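Local atomic coordinates of Epf (Streptococcus pyogenes, PDB entry 4ES8), a protein that acts as a cell-surface adhesin that binds to cells through an N-terminal region containing a carbohydrate-binding module. Residues K267-Q270 and N271-I275; D240-T243 and N244-G247; R68-N71 and E72-D75; S107-K110 and D111-Y114. All coordinates share one frame; numbering follows the deposited sequence. Where two conformers were deposited one is given.

Interaction 1. Residues K267-Q270 and N271-I275; sequences KDQQ and NPISI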
# COMPACT_ATOMS: atom_id res chain seq x y z
N LYS A 267 -3.25 -8.38 14.40
CA LYS A 267 -2.01 -8.57 13.65
C LYS A 267 -1.43 -9.96 13.84
O LYS A 267 -1.12 -10.36 14.98
CB LYS A 267 -0.97 -7.51 14.04
CG LYS A 267 0.30 -7.61 13.21
CD LYS A 267 1.29 -6.50 13.55
CE LYS A 267 2.51 -6.65 12.66
NZ LYS A 267 3.50 -5.56 12.88
N ASP A 268 -1.25 -10.68 12.72
CA ASP A 268 -0.68 -12.03 12.66
C ASP A 268 -1.39 -13.04 13.61
O ASP A 268 -0.75 -13.97 14.13
CB ASP A 268 0.82 -12.02 12.96
CG ASP A 268 1.63 -11.37 11.87
OD1 ASP A 268 1.35 -11.65 10.68
OD2 ASP A 268 2.54 -10.59 12.20
N GLN A 269 -2.69 -12.84 13.84
CA GLN A 269 -3.46 -13.73 14.71
C GLN A 269 -3.49 -15.10 14.09
O GLN A 269 -3.82 -15.25 12.90
CB GLN A 269 -4.88 -13.19 14.94
CG GLN A 269 -5.60 -13.94 16.07
CD GLN A 269 -6.98 -13.42 16.38
OE1 GLN A 269 -7.42 -12.35 15.92
NE2 GLN A 269 -7.69 -14.18 17.23
N GLN A 270 -3.12 -16.10 14.88
CA GLN A 270 -3.02 -17.45 14.37
C GLN A 270 -4.30 -18.25 14.49
O GLN A 270 -5.13 -18.00 15.36
CB GLN A 270 -1.89 -18.20 15.10
CG GLN A 270 -0.52 -17.55 14.82
CD GLN A 270 -0.18 -17.56 13.33
OE1 GLN A 270 -0.06 -18.62 12.71
NE2 GLN A 270 -0.12 -16.38 12.72
N ASN A 271 -4.44 -19.21 13.56
CA ASN A 271 -5.55 -20.14 13.56
C ASN A 271 -5.46 -21.08 14.78
O ASN A 271 -4.35 -21.47 15.17
CB ASN A 271 -5.57 -20.96 12.28
CG ASN A 271 -6.18 -20.23 11.12
OD1 ASN A 271 -7.14 -19.46 11.27
ND2 ASN A 271 -5.67 -20.50 9.92
N PRO A 272 -6.60 -21.44 15.40
CA PRO A 272 -7.96 -21.02 15.05
C PRO A 272 -8.33 -19.69 15.70
O PRO A 272 -7.84 -19.33 16.79
CB PRO A 272 -8.82 -22.17 15.61
CG PRO A 272 -8.07 -22.61 16.85
CD PRO A 272 -6.59 -22.35 16.57
N ILE A 273 -9.20 -18.94 15.02
CA ILE A 273 -9.73 -17.70 15.54
C ILE A 273 -10.86 -18.09 16.47
O ILE A 273 -11.79 -18.78 16.04
CB ILE A 273 -10.22 -16.74 14.40
CG1 ILE A 273 -9.16 -16.53 13.28
CG2 ILE A 273 -10.76 -15.42 14.97
CD1 ILE A 273 -7.75 -15.96 13.67
N SER A 274 -10.79 -17.66 17.72
CA SER A 274 -11.83 -18.02 18.68
C SER A 274 -12.90 -16.96 18.73
O SER A 274 -12.63 -15.76 18.72
CB SER A 274 -11.24 -18.22 20.07
OG SER A 274 -10.31 -19.30 20.05
N ILE A 275 -14.15 -17.44 18.77
CA ILE A 275 -15.33 -16.63 18.97
C ILE A 275 -16.00 -17.20 20.23
O ILE A 275 -16.17 -18.42 20.33
CB ILE A 275 -16.26 -16.62 17.72
CG1 ILE A 275 -15.56 -15.91 16.53
CG2 ILE A 275 -17.62 -15.97 18.05
CD1 ILE A 275 -16.38 -15.73 15.24
O HOH W 1 -10.37 -14.00 18.47
O HOH W 2 -5.31 -16.97 11.23
O HOH W 3 -8.31 -16.90 19.04
O HOH W 4 -2.29 -19.81 11.63
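The flat carboxamide of Q269 has the side chain of I273 beneath one face: the methyl CD1 sits 3.8 Å from the amide carbon CD, and the other branch reaches the amide further out, CG2 coming within 4.0 Å of NE2. At the rim of the same amide, NE2 gives a hydrogen to water 1, 3.0 Å away, which passes one on to the backbone O of S274, while OE1 accepts from the backbone N of T266. Q269 gets there as an almost straight chain, CG anti to the backbone N (chi1 -168°) and CD continuing that line, which lays the amide, NE2 included, against the two methyls of I273. The second amide, that of Q270, behaves differently. Its chain folds back at chi2 (-60°), and NE2 gives a nearly straight bond of 2.9 Å to the backbone O of D268; the acceptor lies in the amide plane, whereas the donor stands above the plane of the carbonyl. The turned-back OE1 takes a hydrogen from water 4, 2.7 Å away, which in turn accepts from N271 N. These residues lead into strand 273-276, an outer strand of a three-stranded antiparallel sheet in what is probably the fibronectin-like domain. I273 is buried there, touching L236 of strand 231-237 and I250 of strand 248-253, which belongs to the other sheet. The N271-P272 peptide is cis, and the backbone O atoms of Q270 and P272, two acceptors, approach to 3.3 Å. Water 2 links Q269 O, 2.8 Å away, more weakly to N271 OD1, whose main partner is L236 N.

Interaction 2. Residues D240-T243 and N244-G247; sequences DGRT and NFEG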
# COMPACT_ATOMS: atom_id res chain seq x y z
N ASP A 240 -5.43 -16.29 -2.19
CA ASP A 240 -4.33 -15.56 -2.85
C ASP A 240 -3.03 -15.45 -1.98
O ASP A 240 -2.16 -14.62 -2.26
CB ASP A 240 -4.80 -14.18 -3.33
CG ASP A 240 -5.23 -13.22 -2.26
OD1 ASP A 240 -4.85 -13.44 -1.08
OD2 ASP A 240 -5.90 -12.23 -2.59
N GLY A 241 -2.89 -16.34 -1.01
CA GLY A 241 -1.64 -16.44 -0.27
C GLY A 241 -1.43 -15.53 0.91
O GLY A 241 -0.34 -15.55 1.49
N ARG A 242 -2.45 -14.73 1.30
CA ARG A 242 -2.38 -13.89 2.51
C ARG A 242 -2.14 -14.76 3.72
O ARG A 242 -2.81 -15.81 3.84
CB ARG A 242 -3.72 -13.17 2.77
CG ARG A 242 -4.07 -11.92 2.02
CD ARG A 242 -5.40 -11.42 2.62
NE ARG A 242 -5.25 -10.79 3.94
CZ ARG A 242 -6.28 -10.38 4.69
NH1 ARG A 242 -7.52 -10.52 4.26
NH2 ARG A 242 -6.06 -9.79 5.86
N THR A 243 -1.30 -14.34 4.65
CA THR A 243 -1.09 -15.07 5.90
C THR A 243 -1.38 -14.14 7.09
O THR A 243 -1.63 -14.65 8.19
CB THR A 243 0.30 -15.71 5.99
OG1 THR A 243 1.30 -14.69 5.99
CG2 THR A 243 0.54 -16.75 4.87
N ASN A 244 -1.39 -12.81 6.88
CA ASN A 244 -1.76 -11.90 7.96
C ASN A 244 -3.22 -11.54 7.77
O ASN A 244 -3.54 -10.74 6.88
CB ASN A 244 -0.89 -10.62 8.00
CG ASN A 244 -1.32 -9.67 9.11
OD1 ASN A 244 -1.99 -10.07 10.07
ND2 ASN A 244 -0.94 -8.39 9.03
N PHE A 245 -4.11 -12.12 8.59
CA PHE A 245 -5.54 -11.87 8.41
C PHE A 245 -6.03 -10.62 9.14
O PHE A 245 -7.23 -10.36 9.17
CB PHE A 245 -6.36 -13.11 8.80
CG PHE A 245 -5.99 -14.28 7.92
CD1 PHE A 245 -6.03 -14.18 6.54
CD2 PHE A 245 -5.58 -15.49 8.48
CE1 PHE A 245 -5.69 -15.27 5.72
CE2 PHE A 245 -5.25 -16.58 7.67
CZ PHE A 245 -5.31 -16.46 6.30
N GLU A 246 -5.07 -9.81 9.66
CA GLU A 246 -5.36 -8.55 10.33
C GLU A 246 -6.38 -7.71 9.56
O GLU A 246 -6.24 -7.51 8.34
CB GLU A 246 -4.05 -7.77 10.44
CG GLU A 246 -4.14 -6.45 11.17
CD GLU A 246 -2.81 -5.75 11.35
OE1 GLU A 246 -1.76 -6.27 10.92
OE2 GLU A 246 -2.83 -4.62 11.90
N GLY A 247 -7.36 -7.19 10.29
CA GLY A 247 -8.35 -6.30 9.70
C GLY A 247 -9.61 -6.97 9.19
O GLY A 247 -10.57 -6.29 8.86
O HOH W 5 -3.00 -13.80 10.65
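R242 NH2 donates to the backbone O of N244 at 2.9 Å, on a lone pair in the carbonyl plane although the oxygen is tilted 25° from the guanidinium, and NE adds a weak bond to the same oxygen. In the conformer described, the chain bends at chi3 (75°), turning the guanidinium back over the loop it starts from; NH1 makes a salt bridge with D248 and a hydrogen bond to the backbone O of N216. Just beyond, N244 OD1 accepts from E246 N at 3.1 Å, forming an Asx turn, and N244 ND2 reaches E246 OE1 at 3.0 Å by a nearly straight bond to the anti lone pair. OD1 also accepts from D268 N, its main partner. F245 packs against one side of this polar core. Its CD1 is 4.2 Å above the centre of the guanidinium face, and CE1 comes within 3.5 Å of R242 O, while T243 O lies over one ring face, toward its rim. Water 5 bridges T243 O and F245 N, each 2.9 Å away. The whole loop links strands 231-237 and 248-253, members of different sheets, and presses against the 109-112 turn that leads into strand 113-123.

Interaction 3. Residues R68-N71 and E72-D75; sequences REHN and EVKD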
# COMPACT_ATOMS: atom_id res chain seq x y z
N ARG A 68 12.31 25.02 -7.89
CA ARG A 68 13.38 25.15 -6.88
C ARG A 68 14.67 24.51 -7.39
O ARG A 68 14.69 23.31 -7.72
CB ARG A 68 12.96 24.47 -5.55
CG ARG A 68 11.62 24.94 -4.96
CD ARG A 68 11.74 26.14 -4.00
NE ARG A 68 12.29 27.34 -4.65
CZ ARG A 68 11.56 28.26 -5.28
NH1 ARG A 68 10.25 28.12 -5.39
NH2 ARG A 68 12.15 29.33 -5.81
N GLU A 69 15.75 25.28 -7.42
CA GLU A 69 17.03 24.78 -7.93
C GLU A 69 17.69 23.75 -7.01
O GLU A 69 17.61 23.86 -5.77
CB GLU A 69 18.05 25.93 -8.15
CG GLU A 69 18.54 26.64 -6.89
CD GLU A 69 18.92 28.10 -7.07
OE1 GLU A 69 18.13 28.87 -7.66
OE2 GLU A 69 20.03 28.46 -6.63
N HIS A 70 18.39 22.79 -7.63
CA HIS A 70 19.29 21.89 -6.89
C HIS A 70 20.37 22.81 -6.28
O HIS A 70 21.01 23.57 -7.02
CB HIS A 70 19.93 20.87 -7.85
CG HIS A 70 20.60 19.72 -7.16
ND1 HIS A 70 21.31 18.77 -7.88
CD2 HIS A 70 20.69 19.43 -5.84
CE1 HIS A 70 21.77 17.91 -6.98
NE2 HIS A 70 21.40 18.24 -5.75
N ASN A 71 20.49 22.83 -4.93
CA ASN A 71 21.37 23.78 -4.25
C ASN A 71 22.76 23.83 -4.89
O ASN A 71 23.37 22.79 -5.08
CB ASN A 71 21.47 23.45 -2.79
CG ASN A 71 22.02 24.61 -2.02
OD1 ASN A 71 21.48 25.71 -2.06
ND2 ASN A 71 23.16 24.40 -1.38
N GLU A 72 23.24 25.07 -5.19
CA GLU A 72 24.57 25.39 -5.75
C GLU A 72 24.75 24.96 -7.22
O GLU A 72 25.05 25.81 -8.07
CB GLU A 72 25.73 24.76 -4.92
CG GLU A 72 25.71 25.04 -3.42
CD GLU A 72 26.84 24.40 -2.62
OE1 GLU A 72 26.94 23.15 -2.58
OE2 GLU A 72 27.60 25.17 -1.98
N VAL A 73 24.54 23.68 -7.53
CA VAL A 73 24.80 23.11 -8.85
C VAL A 73 23.73 23.53 -9.89
O VAL A 73 24.11 23.77 -11.04
CB VAL A 73 25.04 21.58 -8.78
CG1 VAL A 73 23.86 20.83 -8.18
CG2 VAL A 73 25.47 21.00 -10.12
N LYS A 74 22.43 23.64 -9.50
CA LYS A 74 21.38 24.12 -10.42
C LYS A 74 21.29 23.30 -11.74
O LYS A 74 20.91 23.85 -12.80
CB LYS A 74 21.58 25.64 -10.76
CG LYS A 74 21.77 26.54 -9.55
CD LYS A 74 21.84 28.01 -9.97
CE LYS A 74 22.94 28.75 -9.25
NZ LYS A 74 22.99 30.18 -9.69
N ASP A 75 21.56 21.99 -11.68
CA ASP A 75 21.43 21.10 -12.84
C ASP A 75 19.97 20.68 -13.00
O ASP A 75 19.45 20.69 -14.12
CB ASP A 75 22.35 19.86 -12.73
CG ASP A 75 22.39 19.16 -11.38
OD1 ASP A 75 21.64 19.59 -10.46
OD2 ASP A 75 23.16 18.19 -11.24
O HOH W 6 21.98 27.50 -5.08
O HOH W 7 21.07 30.94 -7.54
O HOH W 8 24.69 21.80 -1.47
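This is a short loop joining strands 68-69 and 76-80, the edge hairpin of a seven-stranded antiparallel sheet, in which the side chains of H70 and E69 meet those of V73, K74 and D75. The loop is closed by K74 N, which donates to H70 O at 2.9 Å, and by V73 N, which reaches N71 O at the same length. H70 is buried beneath it. One face of its imidazole takes V73 CG1, in the conformer described, in a CH-pi contact, 3.7 Å from the ring centroid and displaced toward the ND1 rim; H55 stacks on the ring and F44 meets it edge-to-face, so the ring is held by hydrocarbon and aromatic groups alike. Toward solvent, E69 and K74 run alongside each other in the same direction. Their charged atoms, E69 OE2 and K74 NZ, stay 4.6 Å apart, beyond a salt bridge, and water 7 spans the two, while water 6 joins E69 OE2 to E72 N. On the inner side D75, whose CG is tucked between its own N and carbonyl carbon (chi1 44°), turns its carboxylate nearly coplanar with the imidazole, and H70 ND1 donates to the syn lone pair of D75 OD1 at 2.7 Å.

Interaction 4. Residues S107-K110 and D111-Y114; sequences SLIK and DHDY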
# COMPACT_ATOMS: atom_id res chain seq x y z
N SER A 107 0.40 4.76 7.20
CA SER A 107 0.86 3.46 7.67
C SER A 107 0.06 2.33 7.02
O SER A 107 -1.18 2.30 7.12
CB SER A 107 0.74 3.37 9.19
OG SER A 107 1.40 2.20 9.66
N LEU A 108 0.79 1.41 6.35
CA LEU A 108 0.14 0.28 5.69
C LEU A 108 0.19 -0.95 6.59
O LEU A 108 0.99 -1.00 7.53
CB LEU A 108 0.82 -0.01 4.32
CG LEU A 108 0.97 1.20 3.36
CD1 LEU A 108 1.60 0.77 2.06
CD2 LEU A 108 -0.38 1.87 3.10
N ILE A 109 -0.68 -1.92 6.31
CA ILE A 109 -0.73 -3.18 7.06
C ILE A 109 0.16 -4.19 6.36
O ILE A 109 0.15 -4.28 5.13
CB ILE A 109 -2.19 -3.69 7.19
CG1 ILE A 109 -3.00 -2.71 8.06
CG2 ILE A 109 -2.25 -5.12 7.80
CD1 ILE A 109 -4.53 -2.92 7.97
N LYS A 110 0.92 -4.97 7.15
CA LYS A 110 1.79 -6.01 6.59
C LYS A 110 0.94 -7.05 5.87
O LYS A 110 -0.09 -7.48 6.39
CB LYS A 110 2.56 -6.69 7.74
CG LYS A 110 3.56 -7.75 7.25
CD LYS A 110 4.38 -8.38 8.39
CE LYS A 110 3.58 -9.34 9.24
NZ LYS A 110 4.44 -10.05 10.24
N ASP A 111 1.39 -7.45 4.66
CA ASP A 111 0.79 -8.53 3.89
C ASP A 111 -0.62 -8.20 3.37
O ASP A 111 -1.40 -9.09 3.09
CB ASP A 111 0.78 -9.84 4.71
CG ASP A 111 0.62 -11.12 3.92
OD1 ASP A 111 1.22 -11.23 2.83
OD2 ASP A 111 -0.07 -12.03 4.43
N HIS A 112 -0.92 -6.90 3.19
CA HIS A 112 -2.15 -6.46 2.54
C HIS A 112 -1.78 -6.07 1.10
O HIS A 112 -0.60 -5.84 0.81
CB HIS A 112 -2.76 -5.27 3.31
CG HIS A 112 -3.77 -5.65 4.35
ND1 HIS A 112 -4.88 -4.85 4.59
CD2 HIS A 112 -3.81 -6.70 5.21
CE1 HIS A 112 -5.55 -5.42 5.58
NE2 HIS A 112 -4.93 -6.53 6.01
N ASP A 113 -2.79 -6.03 0.22
CA ASP A 113 -2.64 -5.67 -1.18
C ASP A 113 -3.11 -4.25 -1.39
O ASP A 113 -4.16 -3.86 -0.84
CB ASP A 113 -3.44 -6.64 -2.05
CG ASP A 113 -2.89 -8.05 -2.01
OD1 ASP A 113 -1.68 -8.21 -2.09
OD2 ASP A 113 -3.68 -8.99 -1.84
N TYR A 114 -2.35 -3.47 -2.19
CA TYR A 114 -2.68 -2.07 -2.43
C TYR A 114 -2.69 -1.75 -3.91
O TYR A 114 -2.03 -2.44 -4.71
CB TYR A 114 -1.69 -1.15 -1.70
CG TYR A 114 -1.81 -1.28 -0.20
CD1 TYR A 114 -2.76 -0.54 0.51
CD2 TYR A 114 -1.05 -2.21 0.51
CE1 TYR A 114 -2.92 -0.69 1.89
CE2 TYR A 114 -1.21 -2.38 1.89
CZ TYR A 114 -2.15 -1.63 2.57
OH TYR A 114 -2.29 -1.80 3.93
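I109 and H112 form the two ends of a type II beta turn, with K110 and D111 at its corners, and the turn leads directly into strand 113-123. The inner side is closely packed. I109 CG2 lies over one face of the H112 imidazole, 3.6 Å from its centroid and displaced toward the CD2-NE2 side, and the other branch of the isoleucine carries CD1 to 3.6 Å from H112 CE1; both methyl ends lie over the same face. Next to this pair, the side chains of L108 and Y114 run antiparallel alongside one another: L108 CD2 makes a CH-pi contact over one face of the phenol, and L108 CB approaches Y114 CZ at 3.8 Å. The imidazole is also fixed at its polar corners, ND1 by D213 and NE2 by the backbone O of E246. The turn's own backbone bond, H112 N to I109 O, is weak at 3.4 Å, yet both atoms are also bonded to T180 OG1. The corner side is looser and reaches partly into solvent. K110, with CG anti to its N (chi1 -177°) and a bend at chi3, swings its ammonium off to a salt bridge with D268, and D111 sends OD2 to the backbone N atoms of T243 and N244. These links tie the start of strand 113-123 to loops of the C-terminal part, probably the fibronectin-like domain. Back on the packed side, Y114 OH receives the hydrogen of I109 N at 2.9 Å, the N-H pointing almost straight at it (167°).

In the fold
From the N terminus, interaction 3 comes first, closing the loop between strands 68-69 and 76-80; interaction 4 follows between strands 97-105 and 113-123, then interaction 2 between 231-237 and 248-253, and interaction 1 at the end of the loop from 259-264, running into strand 273-276. All four lie in series; none nests or crosses. Interaction 3 stands apart at the far end of the sheet it shares with interaction 4, nearest atoms about 26 Å apart. The other three meet: the 107-114 segment bonds to the 240-247 loop and to D268, and the 240-247 loop touches 267-268. Together they join the N-terminal sheets to the C-terminal part, probably the fibronectin-like domain.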